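Long-range contacts in protein translation elongation factor 1A (Methanosarcina mazei, PDB 3WND), which probably serves as a GTP-dependent translation elongation factor of the SelB/EF-Tu/aIF2 gamma type, binding cysteinyl-tRNA(Cys) in its GTP-bound form: residues 304-309 / 350-355; 223-228 / 273-278; 25-30 / 65-70; 106-111 / 142-147; 84-89 / 176-181. All blocks are in the same frame, centred on the assembly; numbering follows the deposited sequence. Where two conformers were deposited one is given.

Interaction 1: 304-309 / 350-355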
# COMPACT_ATOMS: atom_id res chain seq x y z
N LEU A 304 4.02 -8.33 -12.32
CA LEU A 304 3.05 -8.80 -11.34
C LEU A 304 3.40 -8.25 -9.95
O LEU A 304 4.57 -8.26 -9.51
CB LEU A 304 3.07 -10.35 -11.31
CG LEU A 304 2.19 -11.10 -10.29
CD1 LEU A 304 1.85 -12.48 -10.82
CD2 LEU A 304 2.93 -11.23 -8.93
N PHE A 305 2.38 -7.74 -9.28
CA PHE A 305 2.52 -7.31 -7.88
C PHE A 305 1.56 -8.10 -7.00
O PHE A 305 0.39 -8.23 -7.30
CB PHE A 305 2.03 -5.85 -7.80
CG PHE A 305 2.87 -4.89 -8.59
CD1 PHE A 305 3.89 -4.19 -8.00
CD2 PHE A 305 2.67 -4.78 -9.97
CE1 PHE A 305 4.73 -3.36 -8.80
CE2 PHE A 305 3.46 -3.93 -10.75
CZ PHE A 305 4.48 -3.25 -10.19
N VAL A 306 2.09 -8.67 -5.91
CA VAL A 306 1.24 -9.33 -4.93
C VAL A 306 1.91 -9.06 -3.60
O VAL A 306 3.12 -9.20 -3.46
CB VAL A 306 0.98 -10.83 -5.22
CG1 VAL A 306 2.28 -11.63 -5.12
CG2 VAL A 306 -0.12 -11.41 -4.30
N GLY A 307 1.10 -8.64 -2.61
CA GLY A 307 1.71 -8.21 -1.35
C GLY A 307 2.72 -7.09 -1.63
O GLY A 307 2.39 -6.10 -2.33
N LEU A 308 3.96 -7.26 -1.10
CA LEU A 308 5.00 -6.25 -1.34
C LEU A 308 6.05 -6.80 -2.31
O LEU A 308 7.22 -6.36 -2.32
CB LEU A 308 5.62 -5.80 -0.01
CG LEU A 308 4.60 -5.40 1.06
CD1 LEU A 308 5.41 -4.91 2.24
CD2 LEU A 308 3.63 -4.28 0.60
N GLN A 309 5.61 -7.76 -3.12
CA GLN A 309 6.51 -8.38 -4.16
C GLN A 309 6.15 -7.81 -5.55
O GLN A 309 4.99 -7.43 -5.83
CB GLN A 309 6.35 -9.88 -4.12
CG GLN A 309 6.80 -10.49 -2.83
CD GLN A 309 6.14 -11.88 -2.58
OE1 GLN A 309 6.83 -12.90 -2.39
NE2 GLN A 309 4.80 -11.90 -2.52
N ASP A 350 -4.87 -12.58 -1.18
CA ASP A 350 -4.00 -11.49 -1.63
C ASP A 350 -4.34 -11.11 -3.06
O ASP A 350 -4.36 -11.94 -3.95
CB ASP A 350 -2.50 -11.87 -1.58
CG ASP A 350 -1.97 -12.03 -0.20
OD1 ASP A 350 -2.47 -11.47 0.76
OD2 ASP A 350 -0.97 -12.75 -0.09
N ARG A 351 -4.67 -9.81 -3.24
CA ARG A 351 -5.02 -9.31 -4.58
C ARG A 351 -3.71 -9.17 -5.39
O ARG A 351 -2.70 -8.61 -4.91
CB ARG A 351 -5.81 -7.98 -4.53
CG ARG A 351 -6.20 -7.51 -5.89
CD ARG A 351 -6.85 -6.12 -5.82
NE ARG A 351 -8.01 -6.19 -4.97
CZ ARG A 351 -9.29 -6.00 -5.29
NH1 ARG A 351 -9.68 -5.57 -6.46
NH2 ARG A 351 -10.21 -6.21 -4.35
N PHE A 352 -3.73 -9.69 -6.61
CA PHE A 352 -2.59 -9.50 -7.54
C PHE A 352 -2.96 -8.30 -8.45
O PHE A 352 -4.08 -8.13 -8.88
CB PHE A 352 -2.48 -10.70 -8.47
CG PHE A 352 -1.88 -11.94 -7.82
CD1 PHE A 352 -0.59 -12.34 -8.14
CD2 PHE A 352 -2.64 -12.74 -6.93
CE1 PHE A 352 -0.05 -13.51 -7.60
CE2 PHE A 352 -2.08 -13.85 -6.33
CZ PHE A 352 -0.78 -14.28 -6.71
N LEU A 353 -1.96 -7.50 -8.76
CA LEU A 353 -2.09 -6.47 -9.79
C LEU A 353 -1.12 -6.81 -10.93
O LEU A 353 -0.02 -7.33 -10.70
CB LEU A 353 -1.64 -5.14 -9.29
CG LEU A 353 -2.54 -4.42 -8.35
CD1 LEU A 353 -1.97 -2.96 -8.09
CD2 LEU A 353 -4.02 -4.37 -8.77
N LEU A 354 -1.56 -6.59 -12.17
CA LEU A 354 -0.68 -6.79 -13.32
C LEU A 354 -0.52 -5.46 -14.04
O LEU A 354 -1.49 -4.71 -14.20
CB LEU A 354 -1.40 -7.73 -14.31
CG LEU A 354 -1.65 -9.13 -13.68
CD1 LEU A 354 -2.45 -10.02 -14.63
CD2 LEU A 354 -0.34 -9.82 -13.26
N ALA A 355 0.71 -5.23 -14.49
CA ALA A 355 1.05 -3.97 -15.15
C ALA A 355 1.79 -4.26 -16.44
O ALA A 355 2.37 -5.36 -16.61
CB ALA A 355 1.88 -3.06 -14.21
O HOH W 1 -1.69 -8.24 -2.41
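Phe305 and Leu353 join the two strands through a reciprocal pair of backbone bonds. Phe305 N gives to Leu353 O at 2.8 Å and is almost straight, 173° at the hydrogen. Leu353 N returns a bond of 2.9 Å to Phe305 O. One further link runs through a water. It accepts from Gly307 N at 2.8 Å and donates to Arg351 O at 2.7 Å, so it bridges the place where the strands part.

The strands run antiparallel, their axes at 160°. They belong to a curled antiparallel sheet near the C-terminus, consistent with the barrel that forms domain III in SelB-like factors. Strand 301-306 ends in a type II' turn from Val306 to Gln309, with Gly307 at positive phi. This makes a tight hairpin with strand 309-320.

The aromatic contact is a CH-pi interaction. Val306 CG1 lies between its backbone N and carbonyl carbon (chi1 65°), which leaves CG2 over the Phe352 ring. CG2 stands 3.6 Å from the ring centroid, nearly on the normal. The two side chains run alongside each other from neighbouring strands.

Apolar contacts fill the rest. Leu304 comes to the edge of the Phe352 ring, with Leu304 CD1 3.6 Å from Phe352 CD1. Leu304 CB also meets Leu354 CD2 at 4.0 Å. On the other face of the sheet, Phe305 CE2 touches Ala355 CB at 3.9 Å, ring edge to methyl. There Phe305 also packs on Leu74 and Leu353 on Ile78, both from helix 74-83.

Interaction 2: 223-228 / 273-278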
# COMPACT_ATOMS: atom_id res chain seq x y z
N ASP A 223 6.68 -15.71 19.47
CA ASP A 223 6.07 -16.67 18.57
C ASP A 223 7.12 -17.47 17.77
O ASP A 223 8.15 -16.96 17.38
CB ASP A 223 5.21 -15.93 17.49
CG ASP A 223 3.76 -15.69 17.99
OD1 ASP A 223 3.35 -16.23 19.06
OD2 ASP A 223 3.10 -14.95 17.22
N LYS A 224 6.85 -18.74 17.64
CA LYS A 224 7.64 -19.55 16.77
C LYS A 224 6.79 -19.73 15.52
O LYS A 224 5.66 -20.23 15.60
CB LYS A 224 7.90 -20.88 17.47
CG LYS A 224 8.77 -20.72 18.77
CD LYS A 224 9.30 -22.10 19.25
CE LYS A 224 10.80 -22.25 18.97
NZ LYS A 224 11.63 -21.14 19.55
N THR A 225 7.32 -19.30 14.37
CA THR A 225 6.47 -19.23 13.17
C THR A 225 7.40 -19.41 12.04
O THR A 225 8.48 -20.04 12.25
CB THR A 225 5.64 -17.93 13.18
OG1 THR A 225 4.75 -17.89 12.07
CG2 THR A 225 6.51 -16.67 13.28
N LYS A 226 7.03 -18.96 10.84
CA LYS A 226 7.89 -19.18 9.63
C LYS A 226 8.04 -17.91 8.80
O LYS A 226 7.30 -16.95 9.02
CB LYS A 226 7.34 -20.25 8.72
CG LYS A 226 7.38 -21.69 9.33
CD LYS A 226 6.98 -22.72 8.24
CE LYS A 226 7.12 -24.18 8.71
NZ LYS A 226 7.09 -25.05 7.50
N ILE A 227 9.02 -17.91 7.89
CA ILE A 227 9.12 -16.82 6.95
C ILE A 227 9.08 -17.43 5.56
O ILE A 227 9.81 -18.44 5.32
CB ILE A 227 10.36 -15.94 7.22
CG1 ILE A 227 10.36 -14.65 6.34
CG2 ILE A 227 11.67 -16.75 7.15
CD1 ILE A 227 11.35 -13.63 6.89
N PHE A 228 8.36 -16.75 4.67
CA PHE A 228 8.17 -17.20 3.28
C PHE A 228 8.56 -16.06 2.36
O PHE A 228 8.39 -14.91 2.75
CB PHE A 228 6.67 -17.53 3.04
CG PHE A 228 6.23 -18.71 3.81
CD1 PHE A 228 5.67 -18.56 5.03
CD2 PHE A 228 6.37 -19.98 3.26
CE1 PHE A 228 5.29 -19.66 5.81
CE2 PHE A 228 6.02 -21.09 3.98
CZ PHE A 228 5.46 -20.93 5.26
N ILE A 273 5.86 -13.16 7.20
CA ILE A 273 5.98 -13.98 8.36
C ILE A 273 4.57 -14.51 8.65
O ILE A 273 3.58 -13.72 8.86
CB ILE A 273 6.48 -13.19 9.63
CG1 ILE A 273 7.95 -12.72 9.35
CG2 ILE A 273 6.34 -14.06 10.89
CD1 ILE A 273 8.43 -11.65 10.32
N SER A 274 4.45 -15.83 8.72
CA SER A 274 3.20 -16.49 8.97
C SER A 274 3.48 -17.94 9.12
O SER A 274 4.59 -18.43 8.77
CB SER A 274 2.11 -16.23 7.92
OG SER A 274 2.22 -17.09 6.88
N ASP A 275 2.46 -18.68 9.55
CA ASP A 275 2.68 -20.17 9.74
C ASP A 275 2.58 -20.91 8.41
O ASP A 275 3.07 -22.02 8.28
CB ASP A 275 1.65 -20.70 10.71
CG ASP A 275 1.96 -20.35 12.14
OD1 ASP A 275 3.10 -19.98 12.46
OD2 ASP A 275 1.08 -20.53 12.96
N LYS A 276 1.88 -20.33 7.41
CA LYS A 276 1.73 -21.08 6.14
C LYS A 276 1.43 -20.04 5.02
O LYS A 276 0.51 -19.21 5.12
CB LYS A 276 0.51 -22.03 6.26
CG LYS A 276 0.18 -22.79 5.01
CD LYS A 276 1.40 -23.57 4.46
CE LYS A 276 1.03 -24.51 3.28
NZ LYS A 276 0.53 -23.75 2.08
N GLU A 277 2.13 -20.17 3.91
CA GLU A 277 1.83 -19.41 2.70
C GLU A 277 1.99 -20.26 1.51
O GLU A 277 2.77 -21.24 1.57
CB GLU A 277 2.84 -18.18 2.52
CG GLU A 277 2.73 -17.17 3.68
CD GLU A 277 1.39 -16.44 3.70
OE1 GLU A 277 0.80 -16.27 2.61
OE2 GLU A 277 0.97 -16.09 4.83
N ILE A 278 1.30 -19.90 0.41
CA ILE A 278 1.58 -20.58 -0.88
C ILE A 278 2.88 -20.02 -1.44
O ILE A 278 3.13 -18.83 -1.37
CB ILE A 278 0.41 -20.32 -1.92
CG1 ILE A 278 -0.90 -20.82 -1.31
CG2 ILE A 278 0.68 -20.96 -3.31
CD1 ILE A 278 -2.20 -20.38 -1.99
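Thr225 and Asp275 share the strongest polar link of this contact. Thr225 OG1 donates to Asp275 OD1 at 2.7 Å. The hydroxyl comes from above the carboxylate, 36° out of its plane. Thr225 OG1 is anti to the backbone N (chi1 -176°), and this turns it to the aspartate.

The main chains are joined more loosely. Ser274 N gives to Lys226 O at 3.1 Å, with 153° at the hydrogen. The return bond, Lys226 N to Ser274 O, is weak. The extended Lys226 chain leads away from the contact, and its NZ forms a salt bridge with Asp231. Within segment 273-278, Ser274 OG donates to Glu277 OE2 at 2.6 Å, on the anti lone pair. Arg194 forms a salt bridge with the same oxygen, so two groups grip OE2, and Ser347 OG bonds to the other oxygen.

Packing follows. Phe228 lays one ring face on Glu277, whose CB is 4.0 Å from the ring centroid in a CH-pi contact. At the ring edge, Phe228 CE1 lies 3.3 Å from Ser274 O, in the ring plane. With an alanine in place of Phe228 the ring is gone, which is likely to leave Glu277 CB and CG without their apolar cover. Elsewhere in the contact, Thr225 CG2 meets Ile273 CG2 at 3.5 Å. Ile227 CD1 lies 4.3 Å from Ile273 CG1, and both isoleucines also touch Ile197.

Antiparallel strands 224-228 and 272-274 belong to a curled sheet consistent with the domain II barrel of SelB and EF-Tu relatives, and the chain leaves it through residues 275-277.

Interaction 3: 25-30 / 65-70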
# COMPACT_ATOMS: atom_id res chain seq x y z
N ALA A 25 -0.87 6.26 3.15
CA ALA A 25 -0.06 6.48 1.95
C ALA A 25 -0.33 7.82 1.36
O ALA A 25 -1.47 8.21 1.16
CB ALA A 25 -0.44 5.45 0.92
N ILE A 26 0.73 8.58 1.15
CA ILE A 26 0.57 9.92 0.48
C ILE A 26 1.13 9.73 -0.92
O ILE A 26 2.33 9.40 -1.11
CB ILE A 26 1.33 11.10 1.21
CG1 ILE A 26 1.05 11.18 2.74
CG2 ILE A 26 1.06 12.41 0.46
CD1 ILE A 26 -0.38 11.35 3.18
N ILE A 27 0.24 9.91 -1.90
CA ILE A 27 0.58 9.59 -3.26
C ILE A 27 0.13 10.69 -4.21
O ILE A 27 -0.73 11.57 -3.88
CB ILE A 27 -0.07 8.22 -3.69
CG1 ILE A 27 -1.61 8.33 -3.74
CG2 ILE A 27 0.43 7.03 -2.77
CD1 ILE A 27 -2.26 7.14 -4.50
N GLY A 28 0.61 10.60 -5.42
CA GLY A 28 0.11 11.38 -6.54
C GLY A 28 1.16 11.77 -7.52
O GLY A 28 2.33 11.30 -7.44
N THR A 29 0.75 12.56 -8.50
CA THR A 29 1.58 12.97 -9.65
C THR A 29 2.76 13.85 -9.31
O THR A 29 2.99 14.23 -8.13
CB THR A 29 0.65 13.64 -10.75
OG1 THR A 29 1.37 13.69 -12.00
CG2 THR A 29 0.13 15.01 -10.33
N GLU A 30 3.61 14.09 -10.33
CA GLU A 30 4.73 15.05 -10.13
C GLU A 30 4.26 16.42 -9.70
O GLU A 30 3.21 16.88 -10.15
CB GLU A 30 5.52 15.24 -11.44
CG GLU A 30 6.25 13.98 -11.83
CD GLU A 30 5.59 13.20 -13.00
OE1 GLU A 30 4.30 13.04 -13.09
OE2 GLU A 30 6.42 12.70 -13.84
N VAL A 65 3.38 7.34 4.52
CA VAL A 65 4.37 6.79 3.63
C VAL A 65 4.29 7.59 2.35
O VAL A 65 3.24 7.63 1.64
CB VAL A 65 4.03 5.32 3.35
CG1 VAL A 65 5.07 4.76 2.42
CG2 VAL A 65 3.91 4.60 4.68
N ASP A 66 5.40 8.28 2.07
CA ASP A 66 5.52 9.04 0.84
C ASP A 66 6.07 8.14 -0.24
O ASP A 66 7.23 7.61 -0.10
CB ASP A 66 6.45 10.23 1.09
CG ASP A 66 6.80 11.07 -0.21
OD1 ASP A 66 6.18 10.92 -1.28
OD2 ASP A 66 7.71 11.93 -0.09
N ALA A 67 5.24 7.89 -1.28
CA ALA A 67 5.75 7.06 -2.41
C ALA A 67 6.62 7.91 -3.37
O ALA A 67 6.22 8.23 -4.54
CB ALA A 67 4.53 6.46 -3.18
N HIS A 68 7.77 8.35 -2.87
CA HIS A 68 8.51 9.39 -3.60
C HIS A 68 9.14 8.98 -4.87
O HIS A 68 9.56 9.86 -5.63
CB HIS A 68 9.53 10.10 -2.66
CG HIS A 68 10.68 9.20 -2.25
ND1 HIS A 68 10.75 8.56 -1.01
CD2 HIS A 68 11.69 8.68 -3.00
CE1 HIS A 68 11.82 7.79 -0.97
NE2 HIS A 68 12.43 7.86 -2.17
N SER A 69 9.24 7.65 -5.12
CA SER A 69 9.80 7.12 -6.35
C SER A 69 8.76 6.83 -7.42
O SER A 69 9.09 6.35 -8.45
CB SER A 69 10.78 5.90 -6.16
OG SER A 69 11.70 6.22 -5.18
N TYR A 70 7.52 7.18 -7.15
CA TYR A 70 6.46 7.18 -8.18
C TYR A 70 6.37 8.64 -8.63
O TYR A 70 6.35 9.55 -7.77
CB TYR A 70 5.15 6.67 -7.52
CG TYR A 70 4.01 6.77 -8.47
CD1 TYR A 70 3.78 5.76 -9.45
CD2 TYR A 70 3.27 7.97 -8.54
CE1 TYR A 70 2.80 5.92 -10.41
CE2 TYR A 70 2.28 8.14 -9.55
CZ TYR A 70 2.03 7.12 -10.43
OH TYR A 70 1.10 7.25 -11.40
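Ile26 N donates to Val65 O at 2.7 Å, the shortest bond between the two segments. It is nearly straight, 170° at the hydrogen. The next bond runs the other way across the parallel pair. Ala67 N reaches Ile26 O at 3.3 Å. Ala25 pairs with Val65 and Ile26 with Asp66, so strands 21-28 and 61-66 lie side by side in the central sheet of the nucleotide-binding domain.

After Asp66 the second strand turns away. Ala67 is the centre of an inverse gamma turn and begins a type I turn that ends at Tyr70. Its methyl still meets the first strand, with Ala67 CB 4.2 Å from Ile27 CG2. Tyr70 comes back to the contact edge first. Its chi1 of 174° carries CG away from the backbone N and brings the ring to Gly28. Tyr70 CD2 lies 3.6 Å from Gly28 O, which sits in the ring plane. The phenol OH bonds to Glu102.

Gly28 opens the loop that leads to Ser32, Gly33, Arg34, Thr35 and Ser36. The sequence resembles a P-loop, with Arg34 where the usual lysine would be. These five residues bind GDP in another structure of this protein. Asp66 OD2 bonds to Thr35 OG1, and Arg34 NH1 bonds to Tyr70 O.

No charged pair joins the segments. Backbone bonds set the register, which leaves the Asp66 carboxylate to engage Thr35 at the nucleotide site.

Interaction 4: 106-111 / 142-147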
# COMPACT_ATOMS: atom_id res chain seq x y z
N ALA A 106 -5.17 2.78 -10.39
CA ALA A 106 -4.54 1.81 -9.45
C ALA A 106 -5.35 1.63 -8.19
O ALA A 106 -5.56 0.49 -7.75
CB ALA A 106 -3.13 2.22 -9.07
N LEU A 107 -5.80 2.76 -7.59
CA LEU A 107 -6.57 2.63 -6.36
C LEU A 107 -7.82 1.82 -6.64
O LEU A 107 -8.26 1.01 -5.78
CB LEU A 107 -6.96 4.04 -5.90
CG LEU A 107 -5.79 4.88 -5.31
CD1 LEU A 107 -6.21 6.38 -5.19
CD2 LEU A 107 -5.34 4.31 -3.93
N ASP A 108 -8.43 2.07 -7.80
CA ASP A 108 -9.71 1.39 -8.10
C ASP A 108 -9.50 -0.09 -8.40
O ASP A 108 -10.26 -0.93 -7.90
CB ASP A 108 -10.43 2.16 -9.24
CG ASP A 108 -11.76 1.59 -9.54
OD1 ASP A 108 -12.70 1.67 -8.70
OD2 ASP A 108 -11.88 1.17 -10.70
N LEU A 109 -8.38 -0.42 -9.10
CA LEU A 109 -8.10 -1.85 -9.30
C LEU A 109 -7.76 -2.56 -8.00
O LEU A 109 -7.98 -3.75 -7.87
CB LEU A 109 -6.90 -1.99 -10.23
CG LEU A 109 -7.17 -1.64 -11.67
CD1 LEU A 109 -5.81 -1.72 -12.42
CD2 LEU A 109 -8.15 -2.54 -12.36
N LEU A 110 -7.17 -1.83 -7.01
CA LEU A 110 -6.88 -2.38 -5.67
C LEU A 110 -8.11 -2.54 -4.80
O LEU A 110 -8.07 -3.09 -3.72
CB LEU A 110 -5.80 -1.53 -4.99
CG LEU A 110 -4.38 -1.77 -5.55
CD1 LEU A 110 -3.42 -0.66 -5.14
CD2 LEU A 110 -3.91 -3.11 -4.95
N GLY A 111 -9.20 -1.93 -5.22
CA GLY A 111 -10.43 -1.88 -4.30
C GLY A 111 -10.11 -1.13 -3.04
O GLY A 111 -10.62 -1.48 -2.00
N SER A 142 -16.62 9.09 -10.35
CA SER A 142 -17.90 8.41 -10.30
C SER A 142 -17.82 6.95 -10.76
O SER A 142 -17.12 6.62 -11.72
CB SER A 142 -18.94 9.25 -11.08
OG SER A 142 -20.12 8.56 -11.35
N GLY A 143 -18.39 6.06 -9.94
CA GLY A 143 -18.40 4.61 -10.23
C GLY A 143 -17.02 4.02 -10.03
O GLY A 143 -16.67 2.96 -10.62
N THR A 144 -16.22 4.67 -9.18
CA THR A 144 -14.90 4.10 -8.78
C THR A 144 -14.88 4.08 -7.25
O THR A 144 -15.73 4.68 -6.58
CB THR A 144 -13.66 4.96 -9.22
OG1 THR A 144 -13.57 6.08 -8.33
CG2 THR A 144 -13.81 5.42 -10.65
N VAL A 145 -13.87 3.43 -6.69
CA VAL A 145 -13.75 3.45 -5.22
C VAL A 145 -13.50 4.83 -4.58
O VAL A 145 -13.71 4.97 -3.39
CB VAL A 145 -12.63 2.48 -4.68
CG1 VAL A 145 -12.91 1.04 -5.14
CG2 VAL A 145 -11.22 2.96 -5.07
N LEU A 146 -13.13 5.81 -5.39
CA LEU A 146 -12.90 7.20 -4.93
C LEU A 146 -14.19 8.03 -4.88
O LEU A 146 -14.14 9.18 -4.46
CB LEU A 146 -11.82 7.94 -5.74
CG LEU A 146 -10.42 7.33 -5.76
CD1 LEU A 146 -10.27 6.19 -6.82
CD2 LEU A 146 -9.32 8.44 -6.05
N GLN A 147 -15.30 7.49 -5.39
CA GLN A 147 -16.51 8.31 -5.61
C GLN A 147 -16.94 9.14 -4.39
O GLN A 147 -17.35 10.27 -4.58
CB GLN A 147 -17.61 7.41 -6.15
CG GLN A 147 -18.15 6.44 -5.12
CD GLN A 147 -19.39 5.70 -5.69
OE1 GLN A 147 -19.39 5.23 -6.87
NE2 GLN A 147 -20.40 5.57 -4.88
O HOH W 2 -14.40 1.55 -11.71
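Asp108 and Val145 lose the most surface here, and a hydrogen bond joins them. Val145 N gives to Asp108 OD1 at 2.9 Å, with 153° at the hydrogen. The donor arrives on the anti side of the oxygen, 25° out of the carboxylate plane. With CG anti to the backbone N (chi1 -176°), the acid reaches from the helix to the loop. Its second oxygen is also engaged. A water donates to Asp108 OD2 at 2.7 Å and to Gly143 O at 2.9 Å. A leucine in place of Asp108 would remove both links and would probably leave Val145 N without its acceptor.

Val145 spreads its two methyls over the helix end. CG2 lies 3.6 Å from Leu107 O. CG1 meets Gly111 CA at 3.9 Å and also rests near Asp108 OD1. Leu107 carries the buried side of the contact. Its CD1 touches Leu146 CD2 at 3.8 Å, the two side chains crossing at about a right angle. Trp149 and Phe112 also touch Leu107, and Leu81 packs on it from helix 74-83.

The loop has its own support. Leu146 N donates to Thr144 OG1 at 3.0 Å, which makes an ST turn. The same hydroxyl bonds to Thr141 O.

Helix 98-109 closes in a Schellman motif at Gly111, whose phi is positive. Its last turn is tied by one carboxylate to the loop between helix 127-140 and strand 150-153, a join of helix end and connecting loop within the alpha/beta nucleotide-binding domain.

Interaction 5: 84-89 / 176-181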
# COMPACT_ATOMS: atom_id res chain seq x y z
N SER A 84 -0.47 0.38 3.67
CA SER A 84 -1.30 1.40 4.25
C SER A 84 -2.76 1.03 4.26
O SER A 84 -3.23 0.15 3.49
CB SER A 84 -1.09 2.72 3.49
OG SER A 84 0.26 3.12 3.58
N ASP A 85 -3.55 1.72 5.10
CA ASP A 85 -5.00 1.51 5.08
C ASP A 85 -5.77 2.70 4.56
O ASP A 85 -6.96 2.55 4.28
CB ASP A 85 -5.52 1.15 6.50
CG ASP A 85 -5.07 -0.29 6.91
OD1 ASP A 85 -5.20 -1.25 6.10
OD2 ASP A 85 -4.62 -0.41 8.01
N ILE A 86 -5.10 3.87 4.49
CA ILE A 86 -5.78 5.10 4.04
C ILE A 86 -4.89 5.69 2.96
O ILE A 86 -3.67 5.69 3.15
CB ILE A 86 -5.80 6.14 5.19
CG1 ILE A 86 -6.65 5.61 6.37
CG2 ILE A 86 -6.41 7.46 4.69
CD1 ILE A 86 -6.58 6.47 7.66
N ALA A 87 -5.52 6.17 1.87
CA ALA A 87 -4.73 6.80 0.77
C ALA A 87 -5.07 8.24 0.73
O ALA A 87 -6.24 8.58 0.75
CB ALA A 87 -5.01 6.15 -0.61
N VAL A 88 -4.05 9.09 0.68
CA VAL A 88 -4.30 10.53 0.42
C VAL A 88 -3.70 10.82 -0.96
O VAL A 88 -2.48 10.68 -1.16
CB VAL A 88 -3.57 11.40 1.44
CG1 VAL A 88 -3.70 12.90 1.02
CG2 VAL A 88 -4.20 11.14 2.82
N LEU A 89 -4.60 11.09 -1.93
CA LEU A 89 -4.20 11.33 -3.34
C LEU A 89 -4.05 12.82 -3.51
O LEU A 89 -5.05 13.56 -3.31
CB LEU A 89 -5.20 10.71 -4.31
CG LEU A 89 -5.05 11.12 -5.75
CD1 LEU A 89 -3.63 10.65 -6.29
CD2 LEU A 89 -6.21 10.52 -6.56
N GLU A 176 -10.88 10.52 11.58
CA GLU A 176 -12.20 9.91 11.44
C GLU A 176 -12.10 8.57 10.68
O GLU A 176 -12.70 7.56 11.12
CB GLU A 176 -13.22 10.83 10.73
CG GLU A 176 -13.64 12.00 11.54
CD GLU A 176 -14.49 12.97 10.68
OE1 GLU A 176 -14.66 12.71 9.43
OE2 GLU A 176 -14.96 13.98 11.26
N VAL A 177 -11.41 8.56 9.55
CA VAL A 177 -11.28 7.34 8.74
C VAL A 177 -10.50 6.33 9.56
O VAL A 177 -10.81 5.09 9.57
CB VAL A 177 -10.61 7.62 7.35
CG1 VAL A 177 -10.46 6.35 6.58
CG2 VAL A 177 -11.44 8.57 6.45
N ALA A 178 -9.45 6.80 10.26
CA ALA A 178 -8.68 5.87 11.06
C ALA A 178 -9.54 5.12 12.08
O ALA A 178 -9.25 3.94 12.37
CB ALA A 178 -7.52 6.54 11.74
N GLU A 179 -10.60 5.75 12.59
CA GLU A 179 -11.37 5.13 13.69
C GLU A 179 -12.12 3.96 13.07
O GLU A 179 -12.25 2.90 13.67
CB GLU A 179 -12.32 6.20 14.31
CG GLU A 179 -13.18 5.75 15.51
CD GLU A 179 -13.54 6.98 16.37
OE1 GLU A 179 -14.00 7.95 15.78
OE2 GLU A 179 -13.37 6.98 17.60
N LYS A 180 -12.59 4.13 11.83
CA LYS A 180 -13.36 3.10 11.12
C LYS A 180 -12.44 1.95 10.80
O LYS A 180 -12.79 0.78 11.02
CB LYS A 180 -14.00 3.65 9.84
CG LYS A 180 -15.10 4.66 10.09
CD LYS A 180 -15.33 5.77 9.04
CE LYS A 180 -15.78 5.35 7.62
NZ LYS A 180 -15.31 6.32 6.53
N ILE A 181 -11.21 2.27 10.39
CA ILE A 181 -10.25 1.22 10.07
C ILE A 181 -9.79 0.44 11.31
O ILE A 181 -9.56 -0.75 11.24
CB ILE A 181 -9.03 1.80 9.34
CG1 ILE A 181 -9.50 2.27 7.94
CG2 ILE A 181 -7.87 0.85 9.33
CD1 ILE A 181 -8.53 3.26 7.40
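Ile86 and Ile181 meet through similar side-chain turns. Each has CG1 anti to its carbonyl carbon, chi1 -64° in Ile86 and -68° in Ile181. In both residues CG1 then extends to CD1, so both delta methyls lie between strand and helix. The side chains pass at a slant, but the exact fit of Ile181 CD1 against Ile86 is doubtful.

Ile86 has two further neighbours one turn back along the helix. Its CG1 touches Val177 CG1 at 3.9 Å. Its CD1 sits 4.2 Å from Ala178 CB. One strand residue therefore meets three residues of the helix.

Asp85 adds the outer edge. Its CB packs on Ile181 CG2 at 3.7 Å. The carboxylate does not bond to segment 176-181. Asp85 OD2 accepts from Asn185 ND2, further along the same helix.

The axes of strand 86-89 and helix 176-181 are 10.3 Å apart at their closest, with directions at 153°. Helix 167-187 thus covers one face of the central mixed sheet, as helices do in alpha/beta GTPase domains. His114 touches both Val177 and Ile181, and Ala22 touches Ala178.

No hydrogen bond joins the two segments. Between them the contact is apolar, and the acid at its edge has its polar partner in Asn185.

In the fold
Interactions 3, 4 and 5 lie in the nucleotide-binding domain, and interactions 1 and 2 in the two beta domains. Interactions 1, 3 and 5 are buried; 2 and 4 are only partly so. Interactions 3 and 5 share one sheet, where Ala25 bonds to Ile86 and Val88. Interaction 4 joins both through Leu107, which touches Ile27 and Ala87. It also meets interaction 1 across a domain boundary, where Arg351 NH1 reaches Leu109 O. The buried contacts rely on backbone bonds or apolar side chains. In 2 and 4, aspartates provide bonds across the contact. Interaction 2 touches none of the others; interaction 1 is its nearest neighbour, with centres about 19 Å apart.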